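Local coordinates for protein putative Nitroreductase (Desulfovibrio desulfuricans subsp. desulfuricans str. G20, PDB 3E39) that binds flavin mononucleotide and probably works as an FMN-dependent oxidoreductase of the nitroreductase family, at residues Y21-V26 against G77-I82; L83-R88 against L136-A141; E124-A129 against L143-A148. All coordinates share one frame; numbering follows the deposited sequence.

Interaction 1 (Y21-V26 against G77-I82)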
loop_
_atom_site.group_PDB
_atom_site.type_symbol
_atom_site.label_atom_id
_atom_site.label_comp_id
_atom_site.label_asym_id
_atom_site.label_seq_id
_atom_site.Cartn_x
_atom_site.Cartn_y
_atom_site.Cartn_z
ATOM N N TYR A 21 22.108 -7.107 -5.320
ATOM C CA TYR A 21 22.214 -7.745 -4.014
ATOM C C TYR A 21 23.546 -8.462 -3.844
ATOM O O TYR A 21 24.195 -8.807 -4.833
ATOM C CB TYR A 21 21.062 -8.769 -3.841
ATOM C CG TYR A 21 19.745 -8.257 -4.416
ATOM C CD1 TYR A 21 18.954 -7.337 -3.710
ATOM C CD2 TYR A 21 19.356 -8.600 -5.698
ATOM C CE1 TYR A 21 17.778 -6.837 -4.255
ATOM C CE2 TYR A 21 18.167 -8.095 -6.269
ATOM C CZ TYR A 21 17.380 -7.207 -5.535
ATOM O OH TYR A 21 16.221 -6.704 -6.088
ATOM N N THR A 22 23.906 -8.710 -2.595
ATOM C CA THR A 22 25.138 -9.434 -2.274
ATOM C C THR A 22 24.824 -10.913 -2.347
ATOM O O THR A 22 23.681 -11.272 -2.612
ATOM C CB THR A 22 25.686 -9.117 -0.891
ATOM O OG1 THR A 22 24.852 -9.693 0.131
ATOM C CG2 THR A 22 25.835 -7.599 -0.678
ATOM N N ASP A 23 25.818 -11.773 -2.100
ATOM C CA ASP A 23 25.580 -13.213 -2.124
ATOM C C ASP A 23 25.114 -13.712 -0.749
ATOM O O ASP A 23 24.941 -14.907 -0.523
ATOM C CB ASP A 23 26.858 -13.945 -2.597
ATOM C CG ASP A 23 27.132 -13.778 -4.128
ATOM O OD1 ASP A 23 26.191 -13.500 -4.920
ATOM O OD2 ASP A 23 28.310 -13.962 -4.553
ATOM N N GLU A 24 24.844 -12.800 0.177
ATOM C CA GLU A 24 24.447 -13.211 1.518
ATOM C C GLU A 24 23.024 -13.808 1.528
ATOM O O GLU A 24 22.119 -13.272 0.888
ATOM C CB GLU A 24 24.554 -12.018 2.483
ATOM C CG GLU A 24 24.329 -12.356 3.938
ATOM C CD GLU A 24 24.541 -11.170 4.874
ATOM O OE1 GLU A 24 25.142 -10.143 4.446
ATOM O OE2 GLU A 24 24.128 -11.291 6.059
ATOM N N ALA A 25 22.864 -14.906 2.270
ATOM C CA ALA A 25 21.578 -15.615 2.371
ATOM C C ALA A 25 20.544 -14.738 3.068
ATOM O O ALA A 25 20.911 -13.901 3.896
ATOM C CB ALA A 25 21.747 -16.904 3.170
ATOM N N VAL A 26 19.275 -14.917 2.695
ATOM C CA VAL A 26 18.157 -14.263 3.369
ATOM C C VAL A 26 17.507 -15.367 4.163
ATOM O O VAL A 26 16.988 -16.347 3.584
ATOM C CB VAL A 26 17.152 -13.660 2.386
ATOM C CG1 VAL A 26 15.967 -13.065 3.136
ATOM C CG2 VAL A 26 17.808 -12.587 1.524
ATOM N N GLY A 77 19.429 -12.217 -9.907
ATOM C CA GLY A 77 20.322 -11.707 -8.858
ATOM C C GLY A 77 19.746 -11.755 -7.451
ATOM O O GLY A 77 20.489 -11.776 -6.466
ATOM N N ALA A 78 18.416 -11.779 -7.356
ATOM C CA ALA A 78 17.724 -11.796 -6.070
ATOM C C ALA A 78 17.977 -13.095 -5.324
ATOM O O ALA A 78 18.278 -14.116 -5.941
ATOM C CB ALA A 78 16.229 -11.612 -6.288
ATOM N N LYS A 79 17.908 -13.048 -4.003
ATOM C CA LYS A 79 18.048 -14.265 -3.194
ATOM C C LYS A 79 16.703 -14.876 -2.892
ATOM O O LYS A 79 16.594 -16.104 -2.715
ATOM C CB LYS A 79 18.823 -14.004 -1.893
ATOM C CG LYS A 79 20.211 -13.418 -2.134
ATOM C CD LYS A 79 21.004 -14.161 -3.217
ATOM C CE LYS A 79 22.103 -13.296 -3.769
ATOM N NZ LYS A 79 22.749 -13.870 -4.982
ATOM N N VAL A 80 15.675 -14.029 -2.825
ATOM C CA VAL A 80 14.315 -14.527 -2.662
ATOM C C VAL A 80 13.363 -13.627 -3.460
ATOM O O VAL A 80 13.576 -12.421 -3.575
ATOM C CB VAL A 80 13.892 -14.601 -1.166
ATOM C CG1 VAL A 80 13.886 -13.222 -0.521
ATOM C CG2 VAL A 80 12.510 -15.319 -1.005
ATOM N N ILE A 81 12.346 -14.250 -4.041
ATOM C CA ILE A 81 11.279 -13.571 -4.755
ATOM C C ILE A 81 9.951 -14.003 -4.095
ATOM O O ILE A 81 9.734 -15.205 -3.843
ATOM C CB ILE A 81 11.289 -13.920 -6.252
ATOM C CG1 ILE A 81 12.569 -13.342 -6.896
ATOM C CG2 ILE A 81 10.072 -13.321 -6.969
ATOM C CD1 ILE A 81 12.858 -13.816 -8.285
ATOM N N ILE A 82 9.101 -13.036 -3.759
ATOM C CA ILE A 82 7.784 -13.327 -3.218
ATOM C C ILE A 82 6.758 -12.925 -4.297
ATOM O O ILE A 82 6.658 -11.755 -4.691
ATOM C CB ILE A 82 7.493 -12.602 -1.861
ATOM C CG1 ILE A 82 8.452 -13.077 -0.757
ATOM C CG2 ILE A 82 6.008 -12.854 -1.393
ATOM C CD1 ILE A 82 8.375 -12.234 0.525
#

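Interaction 2 (L83-R88 against L136-A141)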
loop_
_atom_site.group_PDB
_atom_site.type_symbol
_atom_site.label_atom_id
_atom_site.label_comp_id
_atom_site.label_asym_id
_atom_site.label_seq_id
_atom_site.Cartn_x
_atom_site.Cartn_y
_atom_site.Cartn_z
ATOM N N LEU A 83 6.049 -13.913 -4.821
ATOM C CA LEU A 83 4.974 -13.652 -5.756
ATOM C C LEU A 83 3.689 -13.358 -4.982
ATOM O O LEU A 83 3.343 -14.078 -4.031
ATOM C CB LEU A 83 4.792 -14.807 -6.734
ATOM C CG LEU A 83 6.032 -15.246 -7.503
ATOM C CD1 LEU A 83 5.689 -16.413 -8.458
ATOM C CD2 LEU A 83 6.632 -14.095 -8.259
ATOM N N VAL A 84 3.018 -12.274 -5.368
ATOM C CA VAL A 84 1.784 -11.844 -4.734
ATOM C C VAL A 84 0.607 -12.000 -5.696
ATOM O O VAL A 84 0.671 -11.571 -6.850
ATOM C CB VAL A 84 1.908 -10.373 -4.318
ATOM C CG1 VAL A 84 0.690 -9.925 -3.486
ATOM C CG2 VAL A 84 3.235 -10.167 -3.561
ATOM N N PHE A 85 -0.487 -12.574 -5.191
ATOM C CA PHE A 85 -1.676 -12.814 -5.985
ATOM C C PHE A 85 -2.927 -12.421 -5.203
ATOM O O PHE A 85 -2.908 -12.229 -3.977
ATOM C CB PHE A 85 -1.869 -14.315 -6.297
ATOM C CG PHE A 85 -0.672 -14.980 -6.891
ATOM C CD1 PHE A 85 0.343 -15.444 -6.067
ATOM C CD2 PHE A 85 -0.565 -15.167 -8.263
ATOM C CE1 PHE A 85 1.457 -16.039 -6.596
ATOM C CE2 PHE A 85 0.556 -15.775 -8.793
ATOM C CZ PHE A 85 1.559 -16.211 -7.968
ATOM N N LEU A 86 -4.011 -12.230 -5.934
ATOM C CA LEU A 86 -5.321 -12.168 -5.318
ATOM C C LEU A 86 -6.021 -13.478 -5.669
ATOM O O LEU A 86 -5.949 -13.972 -6.807
ATOM C CB LEU A 86 -6.186 -11.015 -5.817
ATOM C CG LEU A 86 -5.728 -9.610 -5.463
ATOM C CD1 LEU A 86 -6.453 -8.579 -6.255
ATOM C CD2 LEU A 86 -5.915 -9.388 -3.968
ATOM N N ASP A 87 -6.671 -14.045 -4.669
ATOM C CA ASP A 87 -7.525 -15.217 -4.852
ATOM C C ASP A 87 -8.832 -14.689 -5.431
ATOM O O ASP A 87 -9.569 -13.937 -4.788
ATOM C CB ASP A 87 -7.740 -15.906 -3.517
ATOM C CG ASP A 87 -8.667 -17.121 -3.610
ATOM O OD1 ASP A 87 -9.511 -17.202 -4.511
ATOM O OD2 ASP A 87 -8.585 -17.974 -2.728
ATOM N N ARG A 88 -9.135 -15.077 -6.655
ATOM C CA ARG A 88 -10.350 -14.595 -7.326
ATOM C C ARG A 88 -11.640 -14.926 -6.589
ATOM O O ARG A 88 -12.608 -14.178 -6.711
ATOM C CB ARG A 88 -10.416 -15.093 -8.772
ATOM C CG ARG A 88 -9.284 -14.530 -9.627
ATOM C CD ARG A 88 -9.378 -14.940 -11.098
ATOM N NE ARG A 88 -8.224 -14.487 -11.869
ATOM C CZ ARG A 88 -8.085 -13.271 -12.402
ATOM N NH1 ARG A 88 -9.015 -12.340 -12.245
ATOM N NH2 ARG A 88 -6.981 -12.972 -13.054
ATOM N N LEU A 136 4.102 -22.163 -13.963
ATOM C CA LEU A 136 4.395 -22.347 -12.546
ATOM C C LEU A 136 3.370 -23.274 -11.890
ATOM O O LEU A 136 3.288 -23.361 -10.663
ATOM C CB LEU A 136 4.378 -20.972 -11.843
ATOM C CG LEU A 136 5.461 -19.949 -12.217
ATOM C CD1 LEU A 136 5.130 -18.576 -11.563
ATOM C CD2 LEU A 136 6.833 -20.506 -11.817
ATOM N N ALA A 137 2.574 -23.952 -12.721
ATOM C CA ALA A 137 1.531 -24.862 -12.294
ATOM C C ALA A 137 0.429 -24.161 -11.508
ATOM O O ALA A 137 -0.149 -24.735 -10.598
ATOM C CB ALA A 137 2.105 -26.041 -11.505
ATOM N N LEU A 138 0.181 -22.899 -11.851
ATOM C CA LEU A 138 -0.878 -22.098 -11.207
ATOM C C LEU A 138 -2.017 -21.825 -12.205
ATOM O O LEU A 138 -1.811 -21.758 -13.411
ATOM C CB LEU A 138 -0.311 -20.792 -10.640
ATOM C CG LEU A 138 0.823 -20.923 -9.620
ATOM C CD1 LEU A 138 1.433 -19.553 -9.226
ATOM C CD2 LEU A 138 0.323 -21.678 -8.392
ATOM N N ASP A 139 -3.213 -21.648 -11.673
ATOM C CA ASP A 139 -4.414 -21.492 -12.468
ATOM C C ASP A 139 -4.820 -20.013 -12.539
ATOM O O ASP A 139 -5.207 -19.444 -11.520
ATOM C CB ASP A 139 -5.509 -22.327 -11.792
ATOM C CG ASP A 139 -6.806 -22.373 -12.571
ATOM O OD1 ASP A 139 -6.863 -21.866 -13.702
ATOM O OD2 ASP A 139 -7.761 -22.956 -12.004
ATOM N N PRO A 140 -4.708 -19.396 -13.726
ATOM C CA PRO A 140 -5.130 -18.004 -13.839
ATOM C C PRO A 140 -6.630 -17.799 -13.605
ATOM O O PRO A 140 -7.059 -16.664 -13.407
ATOM C CB PRO A 140 -4.736 -17.613 -15.275
ATOM C CG PRO A 140 -3.858 -18.710 -15.789
ATOM C CD PRO A 140 -4.200 -19.924 -15.011
ATOM N N ALA A 141 -7.426 -18.870 -13.636
ATOM C CA ALA A 141 -8.854 -18.761 -13.355
ATOM C C ALA A 141 -9.075 -18.661 -11.845
ATOM O O ALA A 141 -10.144 -18.244 -11.381
ATOM C CB ALA A 141 -9.613 -19.969 -13.938
HETATM O O HOH W 1 -5.063 -14.512 -13.987
#

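Interaction 3 (E124-A129 against L143-A148). With FMN (flavin mononucleotide), chain E.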
loop_
_atom_site.group_PDB
_atom_site.type_symbol
_atom_site.label_atom_id
_atom_site.label_comp_id
_atom_site.label_asym_id
_atom_site.label_seq_id
_atom_site.Cartn_x
_atom_site.Cartn_y
_atom_site.Cartn_z
ATOM N N GLU A 124 6.135 -5.186 -14.148
ATOM C CA GLU A 124 6.152 -5.510 -15.570
ATOM C C GLU A 124 5.921 -7.001 -15.781
ATOM O O GLU A 124 5.310 -7.413 -16.773
ATOM C CB GLU A 124 7.477 -5.040 -16.179
ATOM C CG GLU A 124 7.785 -5.575 -17.575
ATOM C CD GLU A 124 8.468 -6.951 -17.573
ATOM O OE1 GLU A 124 8.757 -7.498 -16.488
ATOM O OE2 GLU A 124 8.722 -7.454 -18.680
ATOM N N ILE A 125 6.344 -7.810 -14.818
ATOM C CA ILE A 125 6.259 -9.248 -14.926
ATOM C C ILE A 125 4.814 -9.741 -14.982
ATOM O O ILE A 125 4.531 -10.782 -15.597
ATOM C CB ILE A 125 7.091 -9.970 -13.806
ATOM C CG1 ILE A 125 7.187 -11.486 -14.096
ATOM C CG2 ILE A 125 6.554 -9.689 -12.364
ATOM C CD1 ILE A 125 8.296 -12.168 -13.332
ATOM N N ILE A 126 3.894 -8.997 -14.369
ATOM C CA ILE A 126 2.496 -9.437 -14.347
ATOM C C ILE A 126 1.844 -9.357 -15.715
ATOM O O ILE A 126 0.834 -10.034 -15.950
ATOM C CB ILE A 126 1.592 -8.749 -13.265
ATOM C CG1 ILE A 126 1.149 -7.354 -13.706
ATOM C CG2 ILE A 126 2.295 -8.770 -11.857
ATOM C CD1 ILE A 126 0.223 -6.664 -12.718
ATOM N N ASN A 127 2.437 -8.572 -16.624
ATOM C CA ASN A 127 1.924 -8.473 -18.001
ATOM C C ASN A 127 1.942 -9.841 -18.701
ATOM O O ASN A 127 1.194 -10.054 -19.656
ATOM C CB ASN A 127 2.778 -7.548 -18.855
ATOM C CG ASN A 127 2.893 -6.157 -18.319
ATOM O OD1 ASN A 127 2.153 -5.744 -17.421
ATOM N ND2 ASN A 127 3.826 -5.393 -18.893
ATOM N N GLN A 128 2.836 -10.724 -18.262
ATOM C CA GLN A 128 2.954 -12.080 -18.804
ATOM C C GLN A 128 2.217 -13.153 -17.998
ATOM O O GLN A 128 2.469 -14.346 -18.163
ATOM C CB GLN A 128 4.442 -12.441 -18.918
ATOM C CG GLN A 128 5.235 -11.676 -19.967
ATOM C CD GLN A 128 5.466 -10.185 -19.659
ATOM O OE1 GLN A 128 4.938 -9.309 -20.357
ATOM N NE2 GLN A 128 6.249 -9.900 -18.599
ATOM N N ALA A 129 1.275 -12.749 -17.156
ATOM C CA ALA A 129 0.554 -13.703 -16.310
ATOM C C ALA A 129 -0.056 -14.903 -17.032
ATOM O O ALA A 129 0.000 -16.010 -16.533
ATOM C CB ALA A 129 -0.580 -12.967 -15.532
ATOM N N LEU A 143 -6.359 -17.350 -9.688
ATOM C CA LEU A 143 -5.484 -16.320 -9.144
ATOM C C LEU A 143 -5.220 -15.174 -10.105
ATOM O O LEU A 143 -5.076 -15.405 -11.310
ATOM C CB LEU A 143 -4.146 -17.004 -8.811
ATOM C CG LEU A 143 -4.135 -18.148 -7.767
ATOM C CD1 LEU A 143 -2.797 -18.913 -7.861
ATOM C CD2 LEU A 143 -4.421 -17.621 -6.367
ATOM N N SER A 144 -5.206 -13.945 -9.573
ATOM C CA SER A 144 -4.808 -12.745 -10.294
ATOM C C SER A 144 -3.389 -12.429 -9.807
ATOM O O SER A 144 -3.181 -12.283 -8.611
ATOM C CB SER A 144 -5.739 -11.570 -9.986
ATOM O OG SER A 144 -5.168 -10.382 -10.453
ATOM N N PHE A 145 -2.434 -12.371 -10.733
ATOM C CA PHE A 145 -1.050 -12.136 -10.428
ATOM C C PHE A 145 -0.874 -10.639 -10.258
ATOM O O PHE A 145 -1.059 -9.890 -11.216
ATOM C CB PHE A 145 -0.179 -12.738 -11.543
ATOM C CG PHE A 145 1.308 -12.584 -11.352
ATOM C CD1 PHE A 145 1.905 -12.599 -10.089
ATOM C CD2 PHE A 145 2.142 -12.506 -12.473
ATOM C CE1 PHE A 145 3.282 -12.464 -9.946
ATOM C CE2 PHE A 145 3.524 -12.402 -12.326
ATOM C CZ PHE A 145 4.096 -12.388 -11.060
ATOM N N GLU A 146 -0.521 -10.217 -9.038
ATOM C CA GLU A 146 -0.418 -8.787 -8.709
ATOM C C GLU A 146 0.977 -8.159 -8.772
ATOM O O GLU A 146 1.118 -7.016 -9.216
ATOM C CB GLU A 146 -0.987 -8.555 -7.315
ATOM C CG GLU A 146 -2.410 -8.979 -7.169
ATOM C CD GLU A 146 -3.342 -8.096 -7.966
ATOM O OE1 GLU A 146 -3.419 -6.874 -7.680
ATOM O OE2 GLU A 146 -3.979 -8.633 -8.884
ATOM N N ALA A 147 1.994 -8.882 -8.309
ATOM C CA ALA A 147 3.357 -8.345 -8.232
ATOM C C ALA A 147 4.340 -9.415 -7.851
ATOM O O ALA A 147 3.938 -10.444 -7.323
ATOM C CB ALA A 147 3.400 -7.259 -7.120
ATOM N N ALA A 148 5.627 -9.167 -8.107
ATOM C CA ALA A 148 6.704 -10.009 -7.587
ATOM C C ALA A 148 7.613 -9.065 -6.812
ATOM O O ALA A 148 7.882 -7.991 -7.279
ATOM C CB ALA A 148 7.505 -10.680 -8.710
HETATM N N1 FMN E . 10.983 -1.444 -10.854
HETATM C C2 FMN E . 11.628 -2.224 -11.792
HETATM O O2 FMN E . 12.842 -2.204 -11.907
HETATM N N3 FMN E . 10.909 -3.080 -12.598
HETATM C C4 FMN E . 9.538 -3.188 -12.535
HETATM O O4 FMN E . 8.974 -4.121 -13.132
HETATM C C4A FMN E . 8.863 -2.395 -11.600
HETATM N N5 FMN E . 7.495 -2.492 -11.514
HETATM C C5A FMN E . 6.798 -1.730 -10.571
HETATM C C6 FMN E . 5.402 -1.825 -10.520
HETATM C C7 FMN E . 4.682 -1.083 -9.579
HETATM C C7M FMN E . 3.178 -1.056 -9.647
HETATM C C8 FMN E . 5.377 -0.222 -8.707
HETATM C C8M FMN E . 4.627 0.570 -7.663
HETATM C C9 FMN E . 6.768 -0.113 -8.789
HETATM C C9A FMN E . 7.500 -0.872 -9.727
HETATM N N10 FMN E . 8.916 -0.775 -9.822
HETATM C C10 FMN E . 9.596 -1.540 -10.759
HETATM C "C1'" FMN E . 9.696 0.145 -8.962
HETATM C "C2'" FMN E . 9.555 1.607 -9.397
HETATM O "O2'" FMN E . 10.329 1.853 -10.558
HETATM C "C3'" FMN E . 10.015 2.507 -8.261
HETATM O "O3'" FMN E . 9.192 2.274 -7.141
HETATM C "C4'" FMN E . 9.932 3.992 -8.611
HETATM O "O4'" FMN E . 10.817 4.269 -9.673
HETATM C "C5'" FMN E . 10.307 4.868 -7.439
HETATM O "O5'" FMN E . 11.517 4.433 -6.846
HETATM P P FMN E . 11.703 4.044 -5.305
HETATM O O1P FMN E . 10.957 2.735 -5.092
HETATM O O2P FMN E . 13.193 3.931 -5.030
HETATM O O3P FMN E . 11.060 5.158 -4.522
#

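Interaction 1 (Y21-V26 against G77-I82)
Tyr-21, Val-26 and Lys-79 carry this contact. It joins the loop between helices 7-14 and 28-39 to the start of strand 80-87 in the antiparallel sheet of the nitroreductase fold. Lys-79 and Val-80 form a classic beta bulge there, both facing Ala-151 on the neighbouring strand.

The tight part lies at the two ends of the segment 21-26. The Tyr-21 ring leans on the backbone at the end of helix 72-77. Its CD2 is 3.6 Å from Ala-78 CA, and its CE2 4.0 Å from Ala-78 CB. At the other end, Val-26 CG2 meets Lys-79 CB at 3.8 Å. The other branch, CG1, is anti to the backbone N (chi1 177°) and touches CG1 of Val-80 at 4.2 Å. Val-31 of helix 28-39 packs on both valines.

The loose side holds the exposed Asp-23 and Glu-24 side chains. Glu-24 points away from the strand. An ST turn shapes this part, with Glu-24 N donating to Thr-22 OG1. Lys-79 CG still packs 3.6 Å from Glu-24 O, and the chain bends at chi2 (-47°). At its end, Lys-79 NZ forms a salt bridge with Asp-23 OD1 at 3.5 Å, whose hydrogen bond is weak.

Interaction 2 (L83-R88 against L136-A141)
Leu-83 and Phe-85 on strand 80-87, and Arg-88 next to Asp-87, direct their side chains at the loop 136-141. Each meets it in a different way. Leu-83 and Leu-136 reach toward each other tip to tip, and their CD1 methyls touch at 3.8 Å. In both, CD1 is anti to CA, which puts it at the far end of the chain where the two methyls meet. Leu-65 of helix 61-66 packs against both.

Phe-85 and Leu-138 cross at about a right angle. A single methyl does the touching. Leu-138 CD1 lies 3.6 Å from CZ of Phe-85 and 3.9 Å from its CE2, so it meets the far end of the ring obliquely. The Phe-85 ring also meets that of Phe-145, with the planes about 30° apart. Leu-170 of the second subunit packs on Phe-85 as well.

The loop follows helix 129-135, which ends in a Schellman motif with Ala-137 as its C-prime residue. The chain then leads into strand 143-152 of the sheet. An Asx turn shapes this last part: Ala-141 N binds Asp-139 OD1 from above the carboxylate plane.

Arg-88 makes the polar end of the contact. Its chain is extended from CG to NE, which carries the guanidinium across to the loop. NE donates to the carbonyl O of Pro-140 at 2.9 Å. The bond is bent, 135° at the hydrogen, and the oxygen sits 30° out of the guanidinium plane. A water takes a bond from NH2 of Arg-88, in plane at the edge of the group. The same water donates to Pro-140 O at 3.0 Å, so this oxygen has two partners. Arg-88 CD is 3.4 Å from O of Ala-141.

Interaction 3 (E124-A129 against L143-A148)
Phe-145 projects from strand 143-152 toward the 3-10 segment 124-127 and the start of helix 129-135, where Ile-125, Ile-126 and Ala-129 meet it. Its CB touches CB of Ala-129 at 4.0 Å. CG is anti to the backbone N (chi1 -179°), which points the ring at the 3-10 segment. Ala-129 lies at the ring edge, near its plane. CG and CD2 lie under Ile-126, with CD2 3.6 Å from CA of that residue. CE2 comes obliquely to the carbonyl O of Ile-125 at 3.8 Å. At the tip, CZ meets CG2 of Ile-125 at 3.9 Å. The Ile-125 side chain crosses Phe-145 at about a right angle, and the same CG2 also packs on CB of Ala-148.

Ile-126 covers one face of the ring. Its CG2 sits 3.8 Å from the ring centroid, 11° off the normal, which is a CH-pi contact. This methyl also presses on the strand backbone, 3.4 Å from O of Glu-146. No hydrogen bond joins the two segments; the contact is apolar and buried. The strand has a classic beta bulge here, with Glu-146 and Ala-147 both facing Val-84. Lys-96 of the second subunit packs on Ile-126, and its NZ hydrogen-bonds OD1 of Asn-127.

The 3-10 segment begins at the flavin. Glu-124 N donates to O4 of FMN at 3.2 Å, nearly straight at 165°, and Gly-123 N also hydrogen-bonds the cofactor. The strand-packed 3-10 segment carries part of the FMN pocket of this nitroreductase-family flavoprotein, with a backbone N-H on the isoalloxazine O4.

All three interactions pack on one antiparallel sheet. Interactions 1 and 2 use successive parts of strand 80-87, with centres 23 Å apart. Interaction 3 uses the neighbouring strand 143-152, and its centre is only 9 Å from that of interaction 2. Probable backbone hydrogen bonds of 2.8 Å join these two, from Leu-86 N to Ser-144 O and from Val-84 N to Ala-147 O. Interactions 1 and 3 touch through Ile-81 CG2 and Ala-148 CB, 4.1 Å apart. Segment 124-129 of interaction 3 reaches FMN through Glu-124 N, outside the packing itself. The Tyr-21 side chain of interaction 1 is about 8 Å from FMN, and Leu-83 of interaction 2 about 11 Å.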